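Local coordinates for protein Alpha/beta hydrolase (Pectobacterium atrosepticum SCRI1043, PDB 3BDV) that is probably a serine hydrolase of the alpha/beta-hydrolase fold, related to YdeN, whose substrate is not established and which binds calcium ions in the crystal, at residues T12-Q17 against I186-R191; E32-H37 against I77-S82; G101-A106 against L129-H134. One frame throughout, in Å; residues are numbered along the deposited sequence. Where two conformers were deposited one is given.

How the interactions relate
Interactions 2 and 3 lie in the core, about 11 Å apart between centres, and share one parallel sheet in which strands 76-81 and 99-105 are neighbours; Leu78 O to Met103 N, at 2.9 Å, is probably one of the hydrogen bonds joining them. Interaction 1 lies at the surface, its centre about 20 Å and 21 Å from those of interactions 2 and 3, where the chain's last residues meet 12-17, which begin in its first helix. The chemistry follows the place: a side-chain amide reads backbone groups in interaction 1, aromatic rings meet by edge and face in interaction 2, and backbone bonds dominate interaction 3. Leu187, from the tail of interaction 1, packs against Ile77 and Gly101, the first residues of segments 77-82 and 101-106.

Interaction 1: residues T12-Q17 against I186-R191; sequences TEVSQQ and ILIPNR. With EDO (1,2-ethanediol), chain G.
Gln17 of segment 12-17, which begins helical, faces Ile188 of the irregular C-terminal tail, with their CA atoms 6.4 Å apart. No strand pairing joins the two segments; a side-chain amide spans the gap instead. The Gln17 chain is extended beyond CG (chi2 -169°), which carries its amide out to the backbone of Asn190, where both ends are used. Asn190 N donates to Gln17 OE1 over 3.0 Å, arriving in the carbonyl plane on a lone pair. In return Gln17 NE2 gives a nearly straight bond of 2.7 Å to Asn190 O; the acceptor lies in the amide plane, although the donor stands above the plane of the Asn190 carbonyl. Two bonds to one residue fix the rotation of the amide. Ile188 CG2 presses against its nitrogen side, and Pro189 CD lies 3.4 Å from Gln17 OE1. Further in, Ile188 CD1 meets Val14 CG2 at 3.6 Å, while Val14 also touches helix 174-185. A 1,2-ethanediol, probably from the crystallisation liquor, donates to Ile186 O. Here a glutamine amide pairs with the N-H and C=O of a single residue, a bidentate side-chain-to-backbone hydrogen-bond pair joining the two terminal parts of an alpha/beta-hydrolase fold at its surface.

Interaction 2: residues E32-H37 against I77-S82; sequences EHWQSH and ILIGHS
His33, Trp34 and Gln35, where helix 34-41 begins, stand over the C-terminal end of strand 76-81, Gln35 and His81 being the closest pair at 8.5 Å between CA atoms. The strand ends in Gly80-His81 and turns at Ser82, a sequence that fits the nucleophile elbow (GxSxG) of alpha/beta hydrolases, which would make Ser82 the probable nucleophile. The rings of His33, Trp34 and His81 cluster beside it. His81 CG is anti to the backbone N (chi1 -180°), which extends the ring from the strand toward the helix start. His33 turns an edge to the face of this ring in an offset edge-to-face pair, the planes at 66°, and brings NE2 to 3.2 Å from His81 ND1. Trp34 also presents an edge to the His81 ring, nearly perpendicular at 85°, and its CZ2 comes within 3.8 Å of His81 CB. The far rim of the indole reaches the strand, with Trp34 CZ3 against Ile79 CG2 at 3.6 Å. Backbone carbonyls beyond the two segments hold the polar ends: Ile164 O accepts from Trp34 NE1, and His163 O from His81 NE2. Gln35 OE1 bonds to Ser29 OG and Gln35 NE2 to Val23 O. His33 is the N-cap of the helix: its other ring nitrogen, ND1, accepts the capping bond from Gln35 N at 3.1 Å, with the donor close to the ring plane.

Interaction 3: residues G101-A106 against L129-H134; sequences GVMLVA and LTFASH
Met103, a selenomethionine in this structure, leans from its strand toward Phe131 of the neighbouring one. From CB its CG lies anti to the backbone N (chi1 172°), and the chain stays extended, which brings its later atoms to the CE1 side of the Phe131 ring. CG comes first, 3.8 Å from Phe131 CE1. The selenium follows, 5.0 Å from the ring centroid and oblique to it, a Met-aromatic contact in which selenium takes the place of sulfur. The terminal CE approaches most closely, 3.4 Å from Phe131 CE1, and also touches CZ. Val105, two residues on and on the same side of the sheet, puts CG2 against Phe131 CD1, so two side chains of strand 99-105 meet neighbouring ring atoms, CD1 and CE1, both coming in obliquely. Elsewhere the ring meets Trp173 edge-to-face.

Beneath these side chains the strands run parallel at 7°, their axes 4.7 Å apart, as neighbours in the central sheet of the alpha/beta-hydrolase fold. Leu129 N bonds to Val102 O, and Leu104 N to Leu129 O at 2.7 Å. Phe131 N then bonds to Leu104 O, and Ala106 N to Phe131 O at 2.9 Å, the alternation expected of parallel pairing. Two CA-H...O contacts add to these, from Met103 CA to Leu129 O and from Thr130 CA to Leu104 O. On the other side of the sheet, Leu104 CB lies 3.8 Å from Thr130 OG1, a hydroxyl hydrogen-bonded to Ser153 OG, while Leu104 also packs on Trp151 of helix 141-151.

Interaction 1: residues T12-Q17 against I186-R191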
loop_
_atom_site.group_PDB
_atom_site.type_symbol
_atom_site.label_atom_id
_atom_site.label_comp_id
_atom_site.label_asym_id
_atom_site.label_seq_id
_atom_site.Cartn_x
_atom_site.Cartn_y
_atom_site.Cartn_z
ATOM N N THR A 12 -9.454 -12.584 -7.718
ATOM C CA THR A 12 -10.834 -12.889 -7.335
ATOM C C THR A 12 -10.890 -14.024 -6.279
ATOM O O THR A 12 -11.586 -13.910 -5.277
ATOM C CB THR A 12 -11.698 -13.194 -8.602
ATOM O OG1 THR A 12 -11.783 -12.008 -9.403
ATOM C CG2 THR A 12 -13.096 -13.670 -8.198
ATOM N N GLU A 13 -10.086 -15.069 -6.440
ATOM C CA GLU A 13 -9.962 -16.102 -5.396
ATOM C C GLU A 13 -9.385 -15.605 -4.079
ATOM O O GLU A 13 -9.828 -16.014 -2.992
ATOM C CB GLU A 13 -9.108 -17.270 -5.861
ATOM C CG GLU A 13 -9.729 -18.071 -6.975
ATOM C CD GLU A 13 -11.041 -18.713 -6.553
ATOM O OE1 GLU A 13 -11.026 -19.486 -5.573
ATOM O OE2 GLU A 13 -12.082 -18.419 -7.186
ATOM N N VAL A 14 -8.355 -14.767 -4.151
ATOM C CA VAL A 14 -7.775 -14.202 -2.923
ATOM C C VAL A 14 -8.836 -13.429 -2.150
ATOM O O VAL A 14 -8.913 -13.513 -0.942
ATOM C CB VAL A 14 -6.575 -13.290 -3.248
ATOM C CG1 VAL A 14 -6.176 -12.392 -2.069
ATOM C CG2 VAL A 14 -5.363 -14.155 -3.752
ATOM N N SER A 15 -9.659 -12.681 -2.875
ATOM C CA SER A 15 -10.698 -11.866 -2.266
ATOM C C SER A 15 -11.793 -12.662 -1.555
ATOM O O SER A 15 -12.480 -12.140 -0.693
ATOM C CB SER A 15 -11.282 -10.928 -3.316
ATOM O OG SER A 15 -10.303 -9.972 -3.682
ATOM N N GLN A 16 -11.928 -13.934 -1.864
ATOM C CA GLN A 16 -12.850 -14.789 -1.102
ATOM C C GLN A 16 -12.458 -14.897 0.379
ATOM O O GLN A 16 -13.294 -15.272 1.206
ATOM C CB GLN A 16 -12.911 -16.215 -1.657
ATOM C CG GLN A 16 -13.056 -16.347 -3.156
ATOM C CD GLN A 16 -14.439 -16.043 -3.650
ATOM O OE1 GLN A 16 -15.022 -15.005 -3.333
ATOM N NE2 GLN A 16 -14.977 -16.954 -4.456
ATOM N N GLN A 17 -11.184 -14.635 0.698
ATOM C CA GLN A 17 -10.673 -14.823 2.055
ATOM C C GLN A 17 -9.895 -13.654 2.683
ATOM O O GLN A 17 -9.716 -13.625 3.883
ATOM C CB GLN A 17 -9.781 -16.044 2.086
ATOM C CG GLN A 17 -10.506 -17.367 1.839
ATOM C CD GLN A 17 -9.597 -18.544 2.148
ATOM O OE1 GLN A 17 -9.108 -18.675 3.262
ATOM N NE2 GLN A 17 -9.351 -19.393 1.157
ATOM N N ILE A 186 0.004 -16.422 -0.582
ATOM C CA ILE A 186 0.687 -17.087 0.543
ATOM C C ILE A 186 0.132 -16.606 1.872
ATOM O O ILE A 186 0.438 -17.177 2.891
ATOM C CB ILE A 186 2.240 -16.976 0.493
ATOM C CG1 ILE A 186 2.738 -15.559 0.427
ATOM C CG2 ILE A 186 2.776 -17.732 -0.749
ATOM C CD1 ILE A 186 4.210 -15.417 0.752
ATOM N N LEU A 187 -0.713 -15.597 1.865
ATOM C CA LEU A 187 -1.354 -15.163 3.099
ATOM C C LEU A 187 -2.770 -15.688 3.271
ATOM O O LEU A 187 -3.425 -15.406 4.288
ATOM C CB LEU A 187 -1.365 -13.631 3.129
ATOM C CG LEU A 187 -0.017 -12.914 2.979
ATOM C CD1 LEU A 187 -0.179 -11.409 2.894
ATOM C CD2 LEU A 187 0.965 -13.372 4.105
ATOM N N ILE A 188 -3.292 -16.393 2.279
ATOM C CA ILE A 188 -4.669 -16.906 2.355
ATOM C C ILE A 188 -4.720 -17.987 3.447
ATOM O O ILE A 188 -3.853 -18.834 3.478
ATOM C CB ILE A 188 -5.111 -17.482 1.006
ATOM C CG1 ILE A 188 -5.330 -16.349 0.017
ATOM C CG2 ILE A 188 -6.428 -18.260 1.124
ATOM C CD1 ILE A 188 -5.532 -16.843 -1.399
ATOM N N PRO A 189 -5.675 -17.899 4.387
ATOM C CA PRO A 189 -5.797 -18.926 5.458
ATOM C C PRO A 189 -6.018 -20.357 4.987
ATOM O O PRO A 189 -5.382 -21.266 5.539
ATOM C CB PRO A 189 -6.995 -18.442 6.284
ATOM C CG PRO A 189 -6.995 -16.991 6.079
ATOM C CD PRO A 189 -6.609 -16.790 4.619
ATOM N N ASN A 190 -6.888 -20.549 3.983
ATOM C CA ASN A 190 -7.242 -21.868 3.444
ATOM C C ASN A 190 -6.995 -21.941 1.951
ATOM O O ASN A 190 -7.867 -21.619 1.157
ATOM C CB ASN A 190 -8.708 -22.153 3.719
ATOM C CG ASN A 190 -9.014 -22.151 5.196
ATOM O OD1 ASN A 190 -8.454 -22.971 5.931
ATOM N ND2 ASN A 190 -9.912 -21.265 5.642
ATOM N N ARG A 191 -5.810 -22.399 1.597
ATOM C CA ARG A 191 -5.353 -22.400 0.211
ATOM C C ARG A 191 -5.256 -23.874 -0.222
ATOM O O ARG A 191 -4.687 -24.722 0.496
ATOM C CB ARG A 191 -3.997 -21.665 0.140
ATOM C CG ARG A 191 -3.591 -21.067 -1.237
ATOM C CD ARG A 191 -2.102 -20.834 -1.231
ATOM N NE ARG A 191 -1.519 -20.555 -2.549
ATOM C CZ ARG A 191 -0.206 -20.408 -2.739
ATOM N NH1 ARG A 191 0.597 -20.502 -1.689
ATOM N NH2 ARG A 191 0.318 -20.142 -3.965
ATOM O OXT ARG A 191 -5.763 -24.272 -1.286
HETATM C C1 EDO G . 2.422 -16.829 5.485
HETATM O O1 EDO G . 1.127 -17.336 5.912
HETATM C C2 EDO G . 3.415 -17.969 5.236
HETATM O O2 EDO G . 2.865 -18.839 4.234
#

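Interaction 2: residues E32-H37 against I77-S82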
loop_
_atom_site.group_PDB
_atom_site.type_symbol
_atom_site.label_atom_id
_atom_site.label_comp_id
_atom_site.label_asym_id
_atom_site.label_seq_id
_atom_site.Cartn_x
_atom_site.Cartn_y
_atom_site.Cartn_z
ATOM N N GLU A 32 -7.069 8.534 -12.482
ATOM C CA GLU A 32 -6.121 7.779 -13.305
ATOM C C GLU A 32 -5.010 7.111 -12.533
ATOM O O GLU A 32 -4.170 6.448 -13.119
ATOM C CB GLU A 32 -5.533 8.648 -14.391
ATOM C CG GLU A 32 -6.451 8.727 -15.667
ATOM C CD GLU A 32 -6.809 7.335 -16.269
ATOM O OE1 GLU A 32 -5.912 6.461 -16.456
ATOM O OE2 GLU A 32 -8.015 7.120 -16.553
ATOM N N HIS A 33 -5.015 7.306 -11.218
ATOM C CA HIS A 33 -4.057 6.690 -10.322
ATOM C C HIS A 33 -4.359 5.198 -10.221
ATOM O O HIS A 33 -5.522 4.779 -10.263
ATOM C CB HIS A 33 -4.203 7.361 -8.951
ATOM C CG HIS A 33 -3.133 7.041 -7.968
ATOM N ND1 HIS A 33 -3.129 5.884 -7.208
ATOM C CD2 HIS A 33 -2.112 7.797 -7.505
ATOM C CE1 HIS A 33 -2.101 5.922 -6.379
ATOM N NE2 HIS A 33 -1.467 7.068 -6.543
ATOM N N TRP A 34 -3.303 4.404 -10.125
ATOM C CA TRP A 34 -3.425 2.954 -9.986
ATOM C C TRP A 34 -4.387 2.503 -8.908
ATOM O O TRP A 34 -5.086 1.532 -9.095
ATOM C CB TRP A 34 -2.052 2.278 -9.794
ATOM C CG TRP A 34 -1.242 2.744 -8.618
ATOM C CD1 TRP A 34 -0.342 3.787 -8.599
ATOM C CD2 TRP A 34 -1.153 2.130 -7.326
ATOM N NE1 TRP A 34 0.217 3.918 -7.373
ATOM C CE2 TRP A 34 -0.273 2.929 -6.554
ATOM C CE3 TRP A 34 -1.815 1.058 -6.707
ATOM C CZ2 TRP A 34 0.006 2.647 -5.225
ATOM C CZ3 TRP A 34 -1.536 0.793 -5.384
ATOM C CH2 TRP A 34 -0.607 1.583 -4.674
ATOM N N GLN A 35 -4.424 3.154 -7.762
ATOM C CA GLN A 35 -5.383 2.732 -6.736
ATOM C C GLN A 35 -6.835 2.875 -7.222
ATOM O O GLN A 35 -7.689 2.038 -6.906
ATOM C CB GLN A 35 -5.158 3.506 -5.452
ATOM C CG GLN A 35 -3.932 3.037 -4.693
ATOM C CD GLN A 35 -3.680 3.856 -3.443
ATOM O OE1 GLN A 35 -3.883 5.061 -3.462
ATOM N NE2 GLN A 35 -3.232 3.221 -2.367
ATOM N N SER A 36 -7.074 3.882 -8.064
ATOM C CA SER A 36 -8.382 4.076 -8.662
ATOM C C SER A 36 -8.648 3.073 -9.794
ATOM O O SER A 36 -9.774 2.578 -9.935
ATOM C CB SER A 36 -8.583 5.542 -9.103
ATOM O OG SER A 36 -8.554 6.435 -7.968
ATOM N N HIS A 37 -7.663 2.797 -10.642
ATOM C CA HIS A 37 -7.809 1.702 -11.589
ATOM C C HIS A 37 -8.198 0.438 -10.854
ATOM O O HIS A 37 -9.133 -0.278 -11.249
ATOM C CB HIS A 37 -6.514 1.487 -12.376
ATOM C CG HIS A 37 -6.351 2.459 -13.500
ATOM N ND1 HIS A 37 -6.689 2.163 -14.802
ATOM C CD2 HIS A 37 -5.870 3.729 -13.510
ATOM C CE1 HIS A 37 -6.432 3.211 -15.567
ATOM N NE2 HIS A 37 -5.941 4.182 -14.811
ATOM N N ILE A 77 -5.234 -6.815 3.730
ATOM C CA ILE A 77 -3.944 -6.338 3.217
ATOM C C ILE A 77 -4.056 -4.852 2.975
ATOM O O ILE A 77 -4.913 -4.423 2.200
ATOM C CB ILE A 77 -3.526 -7.053 1.909
ATOM C CG1 ILE A 77 -3.318 -8.549 2.177
ATOM C CG2 ILE A 77 -2.255 -6.420 1.367
ATOM C CD1 ILE A 77 -3.074 -9.424 0.954
ATOM N N LEU A 78 -3.243 -4.062 3.679
ATOM C CA LEU A 78 -3.231 -2.589 3.459
ATOM C C LEU A 78 -2.380 -2.282 2.245
ATOM O O LEU A 78 -1.254 -2.731 2.162
ATOM C CB LEU A 78 -2.652 -1.872 4.670
ATOM C CG LEU A 78 -3.473 -1.967 5.968
ATOM C CD1 LEU A 78 -2.741 -1.213 7.068
ATOM C CD2 LEU A 78 -4.912 -1.474 5.767
ATOM N N ILE A 79 -2.914 -1.539 1.290
ATOM C CA ILE A 79 -2.153 -1.246 0.034
ATOM C C ILE A 79 -2.019 0.288 0.035
ATOM O O ILE A 79 -2.967 1.054 -0.269
ATOM C CB ILE A 79 -2.859 -1.759 -1.218
ATOM C CG1 ILE A 79 -3.093 -3.273 -1.198
ATOM C CG2 ILE A 79 -2.093 -1.318 -2.488
ATOM C CD1 ILE A 79 -3.993 -3.813 -2.310
ATOM N N GLY A 80 -0.838 0.744 0.443
ATOM C CA GLY A 80 -0.588 2.154 0.644
ATOM C C GLY A 80 0.246 2.850 -0.427
ATOM O O GLY A 80 1.128 2.242 -0.993
ATOM N N HIS A 81 0.020 4.143 -0.623
ATOM C CA HIS A 81 0.870 4.946 -1.497
ATOM C C HIS A 81 1.428 6.133 -0.726
ATOM O O HIS A 81 0.665 6.891 -0.134
ATOM C CB HIS A 81 0.076 5.462 -2.722
ATOM C CG HIS A 81 0.882 6.295 -3.680
ATOM N ND1 HIS A 81 0.506 7.558 -4.081
ATOM C CD2 HIS A 81 2.066 6.048 -4.288
ATOM C CE1 HIS A 81 1.415 8.044 -4.908
ATOM N NE2 HIS A 81 2.367 7.136 -5.069
ATOM N N SER A 82 2.747 6.321 -0.762
ATOM C CA SER A 82 3.367 7.553 -0.238
ATOM C C SER A 82 3.041 7.802 1.260
ATOM O O SER A 82 3.328 6.953 2.108
ATOM C CB SER A 82 3.011 8.731 -1.145
ATOM O OG SER A 82 3.937 9.810 -0.939
#

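Interaction 3: residues G101-A106 against L129-H134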
loop_
_atom_site.group_PDB
_atom_site.type_symbol
_atom_site.label_atom_id
_atom_site.label_comp_id
_atom_site.label_asym_id
_atom_site.label_seq_id
_atom_site.Cartn_x
_atom_site.Cartn_y
_atom_site.Cartn_z
ATOM N N GLY A 101 -1.039 -8.578 5.839
ATOM C CA GLY A 101 0.149 -8.092 5.117
ATOM C C GLY A 101 -0.018 -6.646 4.721
ATOM O O GLY A 101 -1.129 -6.087 4.809
ATOM N N VAL A 102 1.080 -6.017 4.337
ATOM C CA VAL A 102 1.002 -4.652 3.844
ATOM C C VAL A 102 1.882 -4.509 2.621
ATOM O O VAL A 102 2.934 -5.134 2.486
ATOM C CB VAL A 102 1.350 -3.564 4.921
ATOM C CG1 VAL A 102 0.396 -3.619 6.116
ATOM C CG2 VAL A 102 2.786 -3.678 5.354
HETATM N N MSE A 103 1.377 -3.739 1.674
HETATM C CA MSE A 103 2.060 -3.426 0.406
HETATM C C MSE A 103 2.276 -1.932 0.410
HETATM O O MSE A 103 1.290 -1.172 0.467
HETATM C CB MSE A 103 1.205 -3.857 -0.798
HETATM C CG MSE A 103 1.740 -3.419 -2.073
HETATM SE SE MSE A 103 0.914 -4.486 -3.494
HETATM C CE MSE A 103 1.340 -3.435 -4.998
ATOM N N LEU A 104 3.542 -1.520 0.398
ATOM C CA LEU A 104 3.986 -0.119 0.546
ATOM C C LEU A 104 4.540 0.331 -0.801
ATOM O O LEU A 104 5.617 -0.041 -1.218
ATOM C CB LEU A 104 5.043 0.041 1.636
ATOM C CG LEU A 104 4.631 -0.534 2.975
ATOM C CD1 LEU A 104 5.696 -0.442 4.119
ATOM C CD2 LEU A 104 3.306 0.110 3.417
ATOM N N VAL A 105 3.782 1.182 -1.473
ATOM C CA VAL A 105 4.164 1.584 -2.807
ATOM C C VAL A 105 4.645 3.026 -2.752
ATOM O O VAL A 105 3.879 3.918 -2.394
ATOM C CB VAL A 105 2.969 1.495 -3.780
ATOM C CG1 VAL A 105 3.424 1.993 -5.218
ATOM C CG2 VAL A 105 2.381 0.059 -3.789
ATOM N N ALA A 106 5.913 3.236 -3.078
ATOM C CA ALA A 106 6.522 4.587 -2.999
ATOM C C ALA A 106 6.288 5.206 -1.608
ATOM O O ALA A 106 5.798 6.332 -1.474
ATOM C CB ALA A 106 6.015 5.527 -4.125
ATOM N N LEU A 129 5.669 -5.968 1.514
ATOM C CA LEU A 129 6.254 -5.768 0.215
ATOM C C LEU A 129 6.358 -4.245 -0.039
ATOM O O LEU A 129 5.360 -3.540 0.108
ATOM C CB LEU A 129 5.333 -6.395 -0.805
ATOM C CG LEU A 129 5.744 -6.752 -2.190
ATOM C CD1 LEU A 129 6.842 -7.809 -2.136
ATOM C CD2 LEU A 129 4.425 -7.254 -2.866
ATOM N N THR A 130 7.533 -3.774 -0.483
ATOM C CA THR A 130 7.782 -2.356 -0.730
ATOM C C THR A 130 8.219 -2.151 -2.173
ATOM O O THR A 130 9.118 -2.852 -2.627
ATOM C CB THR A 130 8.838 -1.779 0.225
ATOM O OG1 THR A 130 8.349 -1.886 1.573
ATOM C CG2 THR A 130 9.148 -0.264 -0.071
ATOM N N PHE A 131 7.610 -1.203 -2.867
ATOM C CA PHE A 131 7.974 -0.899 -4.256
ATOM C C PHE A 131 8.614 0.488 -4.237
ATOM O O PHE A 131 8.041 1.431 -3.665
ATOM C CB PHE A 131 6.737 -0.842 -5.144
ATOM C CG PHE A 131 6.055 -2.164 -5.286
ATOM C CD1 PHE A 131 5.254 -2.665 -4.296
ATOM C CD2 PHE A 131 6.200 -2.907 -6.436
ATOM C CE1 PHE A 131 4.656 -3.913 -4.430
ATOM C CE2 PHE A 131 5.588 -4.141 -6.564
ATOM C CZ PHE A 131 4.833 -4.647 -5.568
ATOM N N ALA A 132 9.800 0.588 -4.823
ATOM C CA ALA A 132 10.609 1.818 -4.762
ATOM C C ALA A 132 11.051 2.218 -6.158
ATOM O O ALA A 132 11.471 1.405 -6.928
ATOM C CB ALA A 132 11.801 1.615 -3.848
ATOM N N SER A 133 10.958 3.511 -6.452
ATOM C CA SER A 133 11.402 4.103 -7.724
ATOM C C SER A 133 12.792 4.782 -7.556
ATOM O O SER A 133 13.186 5.178 -6.431
ATOM C CB SER A 133 10.343 5.118 -8.164
ATOM O OG SER A 133 10.803 5.951 -9.193
ATOM N N HIS A 134 13.537 4.888 -8.667
ATOM C CA HIS A 134 14.809 5.584 -8.601
ATOM C C HIS A 134 14.705 7.093 -8.795
ATOM O O HIS A 134 15.710 7.768 -8.661
ATOM C CB HIS A 134 15.790 5.061 -9.643
ATOM C CG HIS A 134 16.384 3.759 -9.275
ATOM N ND1 HIS A 134 17.659 3.653 -8.761
ATOM C CD2 HIS A 134 15.846 2.517 -9.251
ATOM C CE1 HIS A 134 17.896 2.378 -8.489
ATOM N NE2 HIS A 134 16.834 1.666 -8.816
#